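Local coordinates for probable csgAB operon transcriptional regulatory protein (Salmonella typhimurium, PDB 5XP0) that switches on transcription of the csgAB operon as master regulator of curli fimbriae and promotes biofilm formation, the part described being its atypical receiver domain, at residues B[63-68]-B[106-111]. Sequence-based numbering, arbitrary orientation.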
loop_
_atom_site.group_PDB
_atom_site.type_symbol
_atom_site.label_atom_id
_atom_site.label_comp_id
_atom_site.label_asym_id
_atom_site.label_seq_id
_atom_site.Cartn_x
_atom_site.Cartn_y
_atom_site.Cartn_z
ATOM N N VAL B 63 4.227 7.092 14.375
ATOM C CA VAL B 63 3.605 7.485 13.117
ATOM C C VAL B 63 4.497 7.023 11.984
ATOM O O VAL B 63 5.694 7.312 11.970
ATOM C CB VAL B 63 3.402 9.001 13.062
ATOM C CG1 VAL B 63 2.969 9.391 11.703
ATOM C CG2 VAL B 63 2.415 9.476 14.169
ATOM N N LEU B 64 3.940 6.259 11.061
ATOM C CA LEU B 64 4.640 5.946 9.820
ATOM C C LEU B 64 4.012 6.788 8.729
ATOM O O LEU B 64 2.881 6.526 8.318
ATOM C CB LEU B 64 4.544 4.473 9.473
ATOM C CG LEU B 64 5.210 3.457 10.374
ATOM C CD1 LEU B 64 5.018 2.033 9.780
ATOM C CD2 LEU B 64 6.653 3.812 10.475
ATOM N N MET B 65 4.747 7.789 8.281
ATOM C CA MET B 65 4.259 8.842 7.381
ATOM C C MET B 65 4.670 8.505 5.957
ATOM O O MET B 65 5.862 8.546 5.638
ATOM C CB MET B 65 4.882 10.169 7.783
ATOM C CG MET B 65 4.566 11.326 6.836
ATOM S SD MET B 65 2.830 11.632 6.890
ATOM C CE MET B 65 2.593 12.119 8.592
ATOM N N ASP B 66 3.702 8.221 5.093
ATOM C CA ASP B 66 4.018 7.747 3.733
ATOM C C ASP B 66 4.425 8.906 2.815
ATOM O O ASP B 66 3.583 9.580 2.227
ATOM C CB ASP B 66 2.829 7.005 3.145
ATOM C CG ASP B 66 3.181 6.269 1.832
ATOM O OD1 ASP B 66 4.279 6.503 1.285
ATOM O OD2 ASP B 66 2.377 5.427 1.391
ATOM N N MET B 67 5.728 9.041 2.590
ATOM C CA MET B 67 6.255 10.147 1.812
ATOM C C MET B 67 5.864 10.067 0.343
ATOM O O MET B 67 5.827 11.093 -0.328
ATOM C CB MET B 67 7.765 10.181 1.959
ATOM C CG MET B 67 8.171 10.587 3.327
ATOM S SD MET B 67 7.750 12.261 3.726
ATOM C CE MET B 67 8.884 13.114 2.667
ATOM N N MET B 68 5.535 8.890 -0.170
ATOM C CA MET B 68 5.094 8.820 -1.562
ATOM C C MET B 68 3.716 9.422 -1.763
ATOM O O MET B 68 3.335 9.685 -2.903
ATOM C CB MET B 68 5.038 7.373 -2.034
ATOM C CG MET B 68 6.315 6.793 -2.578
ATOM S SD MET B 68 6.020 5.071 -3.092
ATOM C CE MET B 68 7.731 4.521 -3.357
ATOM N N GLU B 106 15.215 16.866 9.063
ATOM C CA GLU B 106 15.363 17.492 10.375
ATOM C C GLU B 106 14.166 18.341 10.743
ATOM O O GLU B 106 13.851 18.473 11.931
ATOM C CB GLU B 106 16.620 18.367 10.417
ATOM C CG GLU B 106 16.991 18.939 11.788
ATOM C CD GLU B 106 16.283 20.260 12.118
ATOM O OE1 GLU B 106 15.860 21.001 11.194
ATOM O OE2 GLU B 106 16.193 20.586 13.317
ATOM N N ASN B 107 13.515 18.958 9.756
ATOM C CA ASN B 107 12.380 19.819 10.073
ATOM C C ASN B 107 11.136 19.046 10.480
ATOM O O ASN B 107 10.182 19.657 10.959
ATOM C CB ASN B 107 12.055 20.712 8.881
ATOM C CG ASN B 107 12.382 22.147 9.156
ATOM O OD1 ASN B 107 11.552 22.891 9.672
ATOM N ND2 ASN B 107 13.611 22.540 8.859
ATOM N N TRP B 108 11.109 17.738 10.313
ATOM C CA TRP B 108 9.976 16.965 10.821
ATOM C C TRP B 108 9.999 16.948 12.347
ATOM O O TRP B 108 11.022 16.609 12.937
ATOM C CB TRP B 108 10.037 15.538 10.280
ATOM C CG TRP B 108 9.459 15.460 8.915
ATOM C CD1 TRP B 108 10.113 15.634 7.725
ATOM C CD2 TRP B 108 8.093 15.209 8.589
ATOM N NE1 TRP B 108 9.231 15.489 6.675
ATOM C CE2 TRP B 108 7.984 15.235 7.179
ATOM C CE3 TRP B 108 6.953 14.958 9.344
ATOM C CZ2 TRP B 108 6.785 15.027 6.526
ATOM C CZ3 TRP B 108 5.761 14.770 8.690
ATOM C CH2 TRP B 108 5.687 14.787 7.295
ATOM N N PRO B 109 8.894 17.235 13.023
ATOM C CA PRO B 109 8.913 17.138 14.485
ATOM C C PRO B 109 8.978 15.685 14.911
ATOM O O PRO B 109 8.503 14.794 14.209
ATOM C CB PRO B 109 7.602 17.804 14.912
ATOM C CG PRO B 109 6.685 17.575 13.754
ATOM C CD PRO B 109 7.579 17.648 12.515
ATOM N N HIS B 110 9.603 15.448 16.069
ATOM C CA HIS B 110 9.705 14.092 16.653
ATOM C C HIS B 110 10.306 13.065 15.690
ATOM O O HIS B 110 9.956 11.882 15.699
ATOM C CB HIS B 110 8.344 13.610 17.148
ATOM C CG HIS B 110 7.628 14.628 17.971
ATOM N ND1 HIS B 110 6.463 15.238 17.558
ATOM C CD2 HIS B 110 7.946 15.187 19.160
ATOM C CE1 HIS B 110 6.077 16.106 18.471
ATOM N NE2 HIS B 110 6.969 16.106 19.446
ATOM N N ILE B 111 11.258 13.480 14.878
ATOM C CA ILE B 111 11.707 12.579 13.825
ATOM C C ILE B 111 12.603 11.504 14.446
ATOM O O ILE B 111 13.552 11.801 15.185
ATOM C CB ILE B 111 12.395 13.359 12.698
ATOM C CG1 ILE B 111 12.810 12.408 11.566
ATOM C CG2 ILE B 111 13.553 14.190 13.235
ATOM C CD1 ILE B 111 11.642 11.905 10.748
#
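Met65 and Met67 both meet the outer rim of the Trp108 six-membered ring obliquely and from one side of its plane, Met65 at the CH2/CZ3 corner and Met67 at CZ2. Both are Met-aromatic contacts in the core of a receiver domain of the CheY type, a parallel sheet packed between helices. They join the C-terminal end of the inner strand 61-66 to the turn between helix 102-107 and strand 111-114. Met65 comes closest through its methylene, CG lying 3.7 Å from Trp108 CH2, and its side chain crosses the indole at about a right angle. With CG anti to the backbone N (chi1 174°) and bends at chi2 and chi3, the chain folds back so that its methyl CE also approaches Trp108 CZ3. Its sulfur sits 5.4 Å from the six-membered ring's centroid. Met67, in the 3-10 turn after the strand, runs past the indole in the opposite direction and offers its sulfur, SD, 4.1 Å from Trp108 CZ2. Flexible, polarisable methionines suit this buried place because they can mould themselves to a broad flat ring, and the long side chains of Met65 and Trp108 together bridge the 10.5 Å between their CA atoms. Ile75 and Gln79 of helix 72-83 and Leu93 of strand 90-94 also touch the indole, whose buried NE1 is satisfied by the hydroxyl of Tyr100. Between Met65 and Met67, Asp66, also bonded to Asn95, Thr24 and the second subunit's Gln29, closes an Asx turn: Met68 N donates to Asp66 OD1 at 3.1 Å from above the carboxylate plane, 40° out of it.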